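Local coordinates for NikO protein (Streptomyces tendae, PDB 4FQD), which acts as an enolpyruvyl transferase of the EPSP synthase family that is essential in nikkomycin biosynthesis, at residues Leu15-Gly20 against Asp451-Thr456; Met148-Val153 against Thr171-Asp176; Asp403-Asp408 against Thr427-His432. The protein carries 4 engineered substitutions. All blocks are in the same frame, centred on the assembly; numbering follows the deposited sequence.

Interaction 1: residues Leu15-Gly20 against Asp451-Thr456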
loop_
_atom_site.group_PDB
_atom_site.type_symbol
_atom_site.label_atom_id
_atom_site.label_comp_id
_atom_site.label_asym_id
_atom_site.label_seq_id
_atom_site.Cartn_x
_atom_site.Cartn_y
_atom_site.Cartn_z
ATOM N N LEU A 15 30.263 -4.408 -21.732
ATOM C CA LEU A 15 29.917 -4.814 -20.377
ATOM C C LEU A 15 30.450 -3.829 -19.347
ATOM O O LEU A 15 31.330 -3.020 -19.637
ATOM C CB LEU A 15 30.498 -6.196 -20.071
ATOM C CG LEU A 15 29.924 -7.433 -20.758
ATOM C CD1 LEU A 15 30.743 -8.656 -20.379
ATOM C CD2 LEU A 15 28.476 -7.630 -20.366
ATOM N N LEU A 16 29.904 -3.907 -18.138
ATOM C CA LEU A 16 30.491 -3.242 -16.985
ATOM C C LEU A 16 31.079 -4.308 -16.072
ATOM O O LEU A 16 30.374 -5.215 -15.634
ATOM C CB LEU A 16 29.445 -2.427 -16.224
ATOM C CG LEU A 16 28.976 -1.117 -16.857
ATOM C CD1 LEU A 16 28.020 -0.395 -15.921
ATOM C CD2 LEU A 16 30.162 -0.231 -17.204
ATOM N N GLU A 17 32.375 -4.209 -15.801
ATOM C CA GLU A 17 33.037 -5.165 -14.923
ATOM C C GLU A 17 33.164 -4.575 -13.524
ATOM O O GLU A 17 33.973 -3.678 -13.288
ATOM C CB GLU A 17 34.411 -5.543 -15.479
ATOM C CG GLU A 17 35.102 -6.666 -14.724
ATOM C CD GLU A 17 36.388 -7.110 -15.394
ATOM O OE1 GLU A 17 36.316 -7.676 -16.506
ATOM O OE2 GLU A 17 37.470 -6.887 -14.812
ATOM N N ILE A 18 32.354 -5.084 -12.601
ATOM C CA ILE A 18 32.278 -4.525 -11.256
ATOM C C ILE A 18 33.031 -5.357 -10.220
ATOM O O ILE A 18 32.815 -6.562 -10.097
ATOM C CB ILE A 18 30.812 -4.366 -10.796
ATOM C CG1 ILE A 18 30.023 -3.522 -11.798
ATOM C CG2 ILE A 18 30.750 -3.748 -9.407
ATOM C CD1 ILE A 18 28.981 -4.304 -12.566
ATOM N N HIS A 19 33.917 -4.700 -9.479
ATOM C CA HIS A 19 34.593 -5.324 -8.350
ATOM C C HIS A 19 34.176 -4.629 -7.060
ATOM O O HIS A 19 34.804 -3.659 -6.635
ATOM C CB HIS A 19 36.111 -5.254 -8.515
ATOM C CG HIS A 19 36.632 -6.038 -9.679
ATOM N ND1 HIS A 19 36.840 -5.480 -10.921
ATOM C CD2 HIS A 19 36.987 -7.341 -9.789
ATOM C CE1 HIS A 19 37.302 -6.403 -11.746
ATOM N NE2 HIS A 19 37.400 -7.542 -11.083
ATOM N N GLY A 20 33.109 -5.125 -6.443
ATOM C CA GLY A 20 32.577 -4.515 -5.239
ATOM C C GLY A 20 33.332 -4.913 -3.987
ATOM O O GLY A 20 34.274 -5.703 -4.041
ATOM N N ASP A 451 35.250 0.388 -8.059
ATOM C CA ASP A 451 36.052 -0.279 -9.075
ATOM C C ASP A 451 35.163 -0.792 -10.203
ATOM O O ASP A 451 34.760 -1.954 -10.212
ATOM C CB ASP A 451 36.857 -1.426 -8.462
ATOM C CG ASP A 451 37.879 -2.002 -9.425
ATOM O OD1 ASP A 451 38.168 -1.349 -10.449
ATOM O OD2 ASP A 451 38.401 -3.103 -9.151
ATOM N N ILE A 452 34.859 0.090 -11.150
ATOM C CA ILE A 452 34.028 -0.259 -12.296
ATOM C C ILE A 452 34.816 -0.072 -13.587
ATOM O O ILE A 452 35.399 0.987 -13.818
ATOM C CB ILE A 452 32.753 0.602 -12.352
ATOM C CG1 ILE A 452 32.073 0.637 -10.980
ATOM C CG2 ILE A 452 31.800 0.078 -13.420
ATOM C CD1 ILE A 452 30.866 1.543 -10.921
ATOM N N ARG A 453 34.831 -1.103 -14.424
ATOM C CA ARG A 453 35.624 -1.081 -15.648
ATOM C C ARG A 453 34.759 -1.316 -16.883
ATOM O O ARG A 453 33.798 -2.082 -16.841
ATOM C CB ARG A 453 36.728 -2.136 -15.571
ATOM C CG ARG A 453 37.535 -2.083 -14.284
ATOM C CD ARG A 453 38.434 -3.297 -14.131
ATOM N NE ARG A 453 39.049 -3.344 -12.808
ATOM C CZ ARG A 453 39.854 -4.314 -12.390
ATOM N NH1 ARG A 453 40.148 -5.328 -13.192
ATOM N NH2 ARG A 453 40.366 -4.273 -11.167
ATOM N N HIS A 454 35.107 -0.649 -17.981
ATOM C CA HIS A 454 34.409 -0.837 -19.248
ATOM C C HIS A 454 35.080 -1.927 -20.077
ATOM O O HIS A 454 36.219 -1.770 -20.516
ATOM C CB HIS A 454 34.368 0.470 -20.043
ATOM C CG HIS A 454 33.481 1.517 -19.441
ATOM N ND1 HIS A 454 32.153 1.652 -19.781
ATOM C CD2 HIS A 454 33.735 2.479 -18.524
ATOM C CE1 HIS A 454 31.625 2.651 -19.100
ATOM N NE2 HIS A 454 32.564 3.172 -18.328
ATOM N N THR A 455 34.371 -3.032 -20.287
ATOM C CA THR A 455 34.909 -4.149 -21.055
ATOM C C THR A 455 33.972 -4.541 -22.192
ATOM O O THR A 455 33.087 -3.775 -22.574
ATOM C CB THR A 455 35.149 -5.384 -20.166
ATOM O OG1 THR A 455 33.915 -5.789 -19.563
ATOM C CG2 THR A 455 36.163 -5.070 -19.076
ATOM N N THR A 456 34.178 -5.739 -22.730
ATOM C CA THR A 456 33.331 -6.257 -23.797
ATOM C C THR A 456 32.980 -7.720 -23.528
ATOM O O THR A 456 33.708 -8.423 -22.827
ATOM C CB THR A 456 34.012 -6.124 -25.176
ATOM O OG1 THR A 456 34.801 -4.929 -25.209
ATOM C CG2 THR A 456 32.972 -6.068 -26.287
HETATM O O HOH W 1 34.139 -1.400 -5.747
#
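Leu16 and Ile18 of strand 14-19 meet His454 and Ile452 of strand 451-456 in an antiparallel pairing that joins the two ends of the chain in one four-stranded mixed sheet, part of the inverse beta/alpha barrel. The closely packed, buried side is the face carrying the two isoleucines. There Ile452 CG2 lies 4.1 Å from Leu16 CD2 and 4.3 Å from Ile18 CG1, and Leu416, Val442 and Val446 of helices 409-419 and 441-447 close over these buried branches. Toward the exposed end of the same face, Leu16 and His454 run side by side, and Leu16 CD2 sits over the imidazole, 4.0 Å from the centroid of the His454 ring, in a CH-pi contact. Between the faces, backbone hydrogen bonds run both ways, such as the nearly straight one from Glu17 N to Arg453 O (2.8 Å, 176°).

The opposite face is polar and more open to solvent. Arg453 leaves its backbone with CG anti to the carbonyl carbon (chi1 -50°) and extends to lie against His19, whose CE1 is over the centre of the guanidinium face, 3.4 Å from Arg453 CZ. In the guanidinium plane, Arg453 NE bonds the syn side of Asp451 OD1 at 3.2 Å, with a weaker bond from Arg453 NH2 to Asp451 OD2. A longer salt bridge joins Arg453 NH1 to Glu17 OE2 at 3.5 Å, while Glu17 OE1 turns to Arg425 of the adjoining strand. One guanidinium thus serves two carboxylates on this edge of the sheet; Arg453 probably helps keep both ionised, and Arg425 does the same for Glu17 alone.

Interaction 2: residues Met148-Val153 against Thr171-Asp176; sequences MGRFGV and TPCTID
Phe151 and Thr171 join the Schellman motif that ends helix 142-149 to the lead-in of strand 174-176, an outer strand of a four-stranded mixed sheet. Thr171 N donates to Phe151 O (2.9 Å, 165°), and in return Phe151 CA approaches Thr171 O at 3.4 Å, so the two backbones touch at this one residue pair. Farther along, Ile175 divides its branches between two partners. Ile175 CD1 packs at 4.0 Å from Phe151 CE1, the side chains crossing at about a right angle, and Ile175 CG2 lies over one guanidinium face of Arg150, offset toward the rim, 3.3 Å from Arg150 NH1.

Beyond this shell, Arg150 is held by a salt bridge from NH2 to Asp179, and a water in its guanidinium plane links NH1 to Asp176 N. A second water bridges Arg150 O and Thr171 OG1, while Met202 and Thr210 back the Phe151 ring. The turn itself rests on Gly152, whose positive phi (104°) reverses the chain after the helix. Its two defining bonds run from Val153 N to Met148 O and from Gly152 N to Gly149 O, each 3.2 Å long, and Phe151 N is a further donor to Met148 O at 3.0 Å.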
loop_
_atom_site.group_PDB
_atom_site.type_symbol
_atom_site.label_atom_id
_atom_site.label_comp_id
_atom_site.label_asym_id
_atom_site.label_seq_id
_atom_site.Cartn_x
_atom_site.Cartn_y
_atom_site.Cartn_z
ATOM N N MET A 148 -5.541 16.705 -26.046
ATOM C CA MET A 148 -5.513 17.679 -27.133
ATOM C C MET A 148 -6.814 17.659 -27.931
ATOM O O MET A 148 -7.221 18.675 -28.495
ATOM C CB MET A 148 -4.317 17.430 -28.056
ATOM C CG MET A 148 -2.988 17.891 -27.481
ATOM S SD MET A 148 -1.585 17.573 -28.569
ATOM C CE MET A 148 -1.468 15.790 -28.458
ATOM N N GLY A 149 -7.462 16.499 -27.968
ATOM C CA GLY A 149 -8.727 16.349 -28.664
ATOM C C GLY A 149 -9.834 17.195 -28.062
ATOM O O GLY A 149 -10.755 17.615 -28.761
ATOM N N ARG A 150 -9.742 17.447 -26.760
ATOM C CA ARG A 150 -10.739 18.258 -26.070
ATOM C C ARG A 150 -10.577 19.736 -26.399
ATOM O O ARG A 150 -11.485 20.534 -26.164
ATOM C CB ARG A 150 -10.649 18.057 -24.557
ATOM C CG ARG A 150 -10.820 16.621 -24.107
ATOM C CD ARG A 150 -11.384 16.572 -22.700
ATOM N NE ARG A 150 -11.203 15.267 -22.075
ATOM C CZ ARG A 150 -11.698 14.938 -20.888
ATOM N NH1 ARG A 150 -12.414 15.819 -20.202
ATOM N NH2 ARG A 150 -11.484 13.728 -20.387
ATOM N N PHE A 151 -9.415 20.096 -26.933
ATOM C CA PHE A 151 -9.146 21.473 -27.331
ATOM C C PHE A 151 -9.462 21.686 -28.810
ATOM O O PHE A 151 -9.248 22.772 -29.347
ATOM C CB PHE A 151 -7.688 21.852 -27.045
ATOM C CG PHE A 151 -7.362 21.959 -25.580
ATOM C CD1 PHE A 151 -7.046 20.830 -24.842
ATOM C CD2 PHE A 151 -7.359 23.189 -24.943
ATOM C CE1 PHE A 151 -6.742 20.923 -23.497
ATOM C CE2 PHE A 151 -7.053 23.290 -23.597
ATOM C CZ PHE A 151 -6.745 22.156 -22.874
ATOM N N GLY A 152 -9.965 20.643 -29.464
ATOM C CA GLY A 152 -10.379 20.745 -30.851
ATOM C C GLY A 152 -9.421 20.131 -31.856
ATOM O O GLY A 152 -9.631 20.241 -33.065
ATOM N N VAL A 153 -8.369 19.483 -31.365
ATOM C CA VAL A 153 -7.389 18.847 -32.241
ATOM C C VAL A 153 -7.927 17.549 -32.840
ATOM O O VAL A 153 -8.412 16.675 -32.119
ATOM C CB VAL A 153 -6.064 18.565 -31.502
ATOM C CG1 VAL A 153 -5.109 17.782 -32.390
ATOM C CG2 VAL A 153 -5.427 19.866 -31.045
ATOM N N THR A 171 -9.902 25.545 -28.736
ATOM C CA THR A 171 -10.936 26.036 -27.834
ATOM C C THR A 171 -10.668 25.588 -26.402
ATOM O O THR A 171 -10.211 24.468 -26.176
ATOM C CB THR A 171 -12.329 25.547 -28.266
ATOM O OG1 THR A 171 -12.334 24.117 -28.337
ATOM C CG2 THR A 171 -12.696 26.121 -29.628
ATOM N N PRO A 172 -10.950 26.468 -25.427
ATOM C CA PRO A 172 -10.753 26.148 -24.010
ATOM C C PRO A 172 -11.705 25.046 -23.559
ATOM O O PRO A 172 -12.682 24.751 -24.247
ATOM C CB PRO A 172 -11.090 27.465 -23.306
ATOM C CG PRO A 172 -12.008 28.167 -24.244
ATOM C CD PRO A 172 -11.502 27.821 -25.613
ATOM N N CYS A 173 -11.396 24.429 -22.421
ATOM C CA CYS A 173 -12.182 23.307 -21.918
ATOM C C CYS A 173 -12.051 23.166 -20.398
ATOM O O CYS A 173 -11.129 23.713 -19.792
ATOM C CB CYS A 173 -11.752 22.012 -22.617
ATOM S SG CYS A 173 -12.774 20.571 -22.238
ATOM N N THR A 174 -12.983 22.441 -19.787
ATOM C CA THR A 174 -12.932 22.165 -18.358
ATOM C C THR A 174 -12.721 20.671 -18.151
ATOM O O THR A 174 -13.614 19.870 -18.423
ATOM C CB THR A 174 -14.235 22.590 -17.664
ATOM O OG1 THR A 174 -14.462 23.986 -17.895
ATOM C CG2 THR A 174 -14.158 22.328 -16.165
ATOM N N ILE A 175 -11.537 20.296 -17.677
ATOM C CA ILE A 175 -11.183 18.885 -17.559
ATOM C C ILE A 175 -10.874 18.468 -16.127
ATOM O O ILE A 175 -10.160 19.166 -15.406
ATOM C CB ILE A 175 -9.948 18.541 -18.413
ATOM C CG1 ILE A 175 -10.034 19.198 -19.791
ATOM C CG2 ILE A 175 -9.786 17.033 -18.535
ATOM C CD1 ILE A 175 -8.808 18.955 -20.651
ATOM N N ASP A 176 -11.414 17.323 -15.724
ATOM C CA ASP A 176 -11.022 16.693 -14.474
ATOM C C ASP A 176 -9.908 15.703 -14.788
ATOM O O ASP A 176 -10.120 14.735 -15.516
ATOM C CB ASP A 176 -12.211 15.969 -13.843
ATOM C CG ASP A 176 -11.983 15.634 -12.379
ATOM O OD1 ASP A 176 -10.812 15.539 -11.957
ATOM O OD2 ASP A 176 -12.982 15.465 -11.648
HETATM O O HOH W 2 -13.484 15.879 -17.549
HETATM O O HOH W 3 -12.869 22.590 -26.279
#

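Interaction 3: residues Asp403-Asp408 against Thr427-His432; sequences DLRATD and TLRNHH
The beta-alpha-beta unit of strand 402-405, helix 409-419 and strand 425-429 sets Leu404 beside Leu428, the two short strand segments running parallel at 24° to each other. The backbones alternate as donor and acceptor: Leu404 N bonds Thr427 O (2.7 Å), Arg429 N bonds Leu404 O (3.0 Å), and Ala406 N bonds Arg429 O (3.1 Å) just past the end of the first strand. Leu404 O also accepts from a water, giving this carbonyl two donors.

On the face toward the connecting helix, Leu428 swings CG opposite its own amide nitrogen (chi1 176°), which carries CD1 across the gap to 3.8 Å from Leu404 CB and 4.3 Å from Ala406 CB. Leu415 and Ala412 of helix 409-419 cover this apolar patch, and Asp408 caps the start of that helix by accepting from Ala411 N.

The other face is polar, with Arg405 and Arg429 its long side chains. Arg405 CB lies over one face of the Arg429 guanidinium, and Arg429 NE approaches the edge of the Arg405 guanidinium, 4.0 Å from Arg405 NH1, a close pair of like charges. Arg429 and Asn430 also touch Glu13. Just past the strand, Asn430 turns its amide at 62° to the guanidinium of Arg405 and sets its oxygen above that plane rather than in line with an N-H: Asn430 OD1 is 3.1 Å from Arg405 CZ.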
loop_
_atom_site.group_PDB
_atom_site.type_symbol
_atom_site.label_atom_id
_atom_site.label_comp_id
_atom_site.label_asym_id
_atom_site.label_seq_id
_atom_site.Cartn_x
_atom_site.Cartn_y
_atom_site.Cartn_z
ATOM N N ASP A 403 26.248 -12.658 -14.004
ATOM C CA ASP A 403 26.074 -11.798 -15.169
ATOM C C ASP A 403 24.705 -11.135 -15.138
ATOM O O ASP A 403 23.696 -11.757 -15.472
ATOM C CB ASP A 403 26.233 -12.594 -16.465
ATOM C CG ASP A 403 27.656 -13.044 -16.702
ATOM O OD1 ASP A 403 28.503 -12.188 -17.035
ATOM O OD2 ASP A 403 27.928 -14.254 -16.567
ATOM N N LEU A 404 24.677 -9.869 -14.739
ATOM C CA LEU A 404 23.419 -9.149 -14.576
ATOM C C LEU A 404 23.008 -8.402 -15.840
ATOM O O LEU A 404 23.830 -7.761 -16.493
ATOM C CB LEU A 404 23.508 -8.179 -13.394
ATOM C CG LEU A 404 23.078 -8.699 -12.018
ATOM C CD1 LEU A 404 23.737 -10.022 -11.683
ATOM C CD2 LEU A 404 23.393 -7.673 -10.946
ATOM N N ARG A 405 21.727 -8.494 -16.179
ATOM C CA ARG A 405 21.188 -7.779 -17.329
ATOM C C ARG A 405 20.179 -6.727 -16.886
ATOM O O ARG A 405 19.210 -7.036 -16.191
ATOM C CB ARG A 405 20.532 -8.751 -18.311
ATOM C CG ARG A 405 19.837 -8.062 -19.475
ATOM C CD ARG A 405 19.081 -9.053 -20.344
ATOM N NE ARG A 405 18.376 -8.389 -21.435
ATOM C CZ ARG A 405 18.932 -8.074 -22.600
ATOM N NH1 ARG A 405 20.208 -8.357 -22.822
ATOM N NH2 ARG A 405 18.218 -7.470 -23.541
ATOM N N ALA A 406 20.411 -5.482 -17.290
ATOM C CA ALA A 406 19.503 -4.391 -16.961
ATOM C C ALA A 406 18.328 -4.359 -17.929
ATOM O O ALA A 406 18.500 -4.534 -19.133
ATOM C CB ALA A 406 20.240 -3.066 -16.977
ATOM N N THR A 407 17.131 -4.136 -17.397
ATOM C CA THR A 407 15.930 -4.080 -18.221
ATOM C C THR A 407 15.528 -2.641 -18.517
ATOM O O THR A 407 14.854 -2.371 -19.512
ATOM C CB THR A 407 14.748 -4.808 -17.554
ATOM O OG1 THR A 407 14.524 -4.264 -16.247
ATOM C CG2 THR A 407 15.036 -6.297 -17.435
ATOM N N ASP A 408 15.944 -1.720 -17.653
ATOM C CA ASP A 408 15.591 -0.312 -17.808
ATOM C C ASP A 408 16.570 0.620 -17.098
ATOM O O ASP A 408 17.611 0.186 -16.605
ATOM C CB ASP A 408 14.163 -0.061 -17.313
ATOM C CG ASP A 408 13.923 -0.612 -15.921
ATOM O OD1 ASP A 408 14.239 0.093 -14.938
ATOM O OD2 ASP A 408 13.414 -1.747 -15.810
ATOM N N THR A 427 29.357 -8.771 -13.592
ATOM C CA THR A 427 29.208 -8.102 -14.876
ATOM C C THR A 427 27.784 -7.592 -15.059
ATOM O O THR A 427 26.822 -8.249 -14.662
ATOM C CB THR A 427 29.579 -9.026 -16.049
ATOM O OG1 THR A 427 28.793 -10.220 -15.985
ATOM C CG2 THR A 427 31.055 -9.393 -15.990
ATOM N N LEU A 428 27.660 -6.412 -15.657
ATOM C CA LEU A 428 26.360 -5.811 -15.919
ATOM C C LEU A 428 26.287 -5.298 -17.352
ATOM O O LEU A 428 27.140 -4.523 -17.785
ATOM C CB LEU A 428 26.095 -4.664 -14.941
ATOM C CG LEU A 428 24.800 -3.874 -15.146
ATOM C CD1 LEU A 428 23.582 -4.771 -14.973
ATOM C CD2 LEU A 428 24.738 -2.689 -14.196
ATOM N N ARG A 429 25.271 -5.736 -18.088
ATOM C CA ARG A 429 25.070 -5.259 -19.453
ATOM C C ARG A 429 23.756 -4.503 -19.608
ATOM O O ARG A 429 22.964 -4.421 -18.667
ATOM C CB ARG A 429 25.159 -6.403 -20.463
ATOM C CG ARG A 429 24.213 -7.561 -20.217
ATOM C CD ARG A 429 24.443 -8.640 -21.262
ATOM N NE ARG A 429 23.552 -9.782 -21.095
ATOM C CZ ARG A 429 23.858 -10.874 -20.400
ATOM N NH1 ARG A 429 25.036 -10.976 -19.802
ATOM N NH2 ARG A 429 22.983 -11.866 -20.306
ATOM N N ASN A 430 23.537 -3.961 -20.804
ATOM C CA ASN A 430 22.419 -3.059 -21.070
ATOM C C ASN A 430 22.447 -1.852 -20.141
ATOM O O ASN A 430 21.405 -1.357 -19.713
ATOM C CB ASN A 430 21.074 -3.785 -20.979
ATOM C CG ASN A 430 20.794 -4.646 -22.192
ATOM O OD1 ASN A 430 19.673 -5.109 -22.391
ATOM N ND2 ASN A 430 21.816 -4.870 -23.008
ATOM N N HIS A 431 23.654 -1.385 -19.838
ATOM C CA HIS A 431 23.846 -0.235 -18.966
ATOM C C HIS A 431 23.769 1.068 -19.754
ATOM O O HIS A 431 24.048 2.144 -19.222
ATOM C CB HIS A 431 25.188 -0.335 -18.242
ATOM C CG HIS A 431 26.357 -0.517 -19.161
ATOM N ND1 HIS A 431 26.676 -1.731 -19.726
ATOM C CD2 HIS A 431 27.284 0.365 -19.605
ATOM C CE1 HIS A 431 27.751 -1.590 -20.484
ATOM N NE2 HIS A 431 28.139 -0.332 -20.428
ATOM N N HIS A 432 23.386 0.963 -21.022
ATOM C CA HIS A 432 23.224 2.131 -21.879
ATOM C C HIS A 432 22.017 2.949 -21.437
ATOM O O HIS A 432 21.870 4.112 -21.814
ATOM C CB HIS A 432 23.066 1.706 -23.340
ATOM C CG HIS A 432 21.885 0.819 -23.586
ATOM N ND1 HIS A 432 21.967 -0.556 -23.551
ATOM C CD2 HIS A 432 20.593 1.110 -23.867
ATOM C CE1 HIS A 432 20.778 -1.074 -23.802
ATOM N NE2 HIS A 432 19.926 -0.082 -23.997
HETATM O O HOH W 4 26.155 -9.146 -17.773
#

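How the interactions relate
Interactions 1 and 3 hold neighbouring parts of one four-stranded sheet, their centres about 11 Å apart. They meet where strands 14-19 and 425-429 adjoin, through a probable hydrogen bond from Leu16 N to Leu428 O and packing of Leu15 on Arg429. Both have an apolar face turned to helices and a charged face outside, but interaction 1 balances its arginine with carboxylates, whereas interaction 3 brings two arginines close. Interaction 2, about 51 Å from interaction 1 between centres, is also partly buried, with Phe151 and Ile175 inside and Gly152 exposed. It joins a helix end to another sheet with a single direct backbone hydrogen bond and two bridging waters, rather than continuous strand pairing.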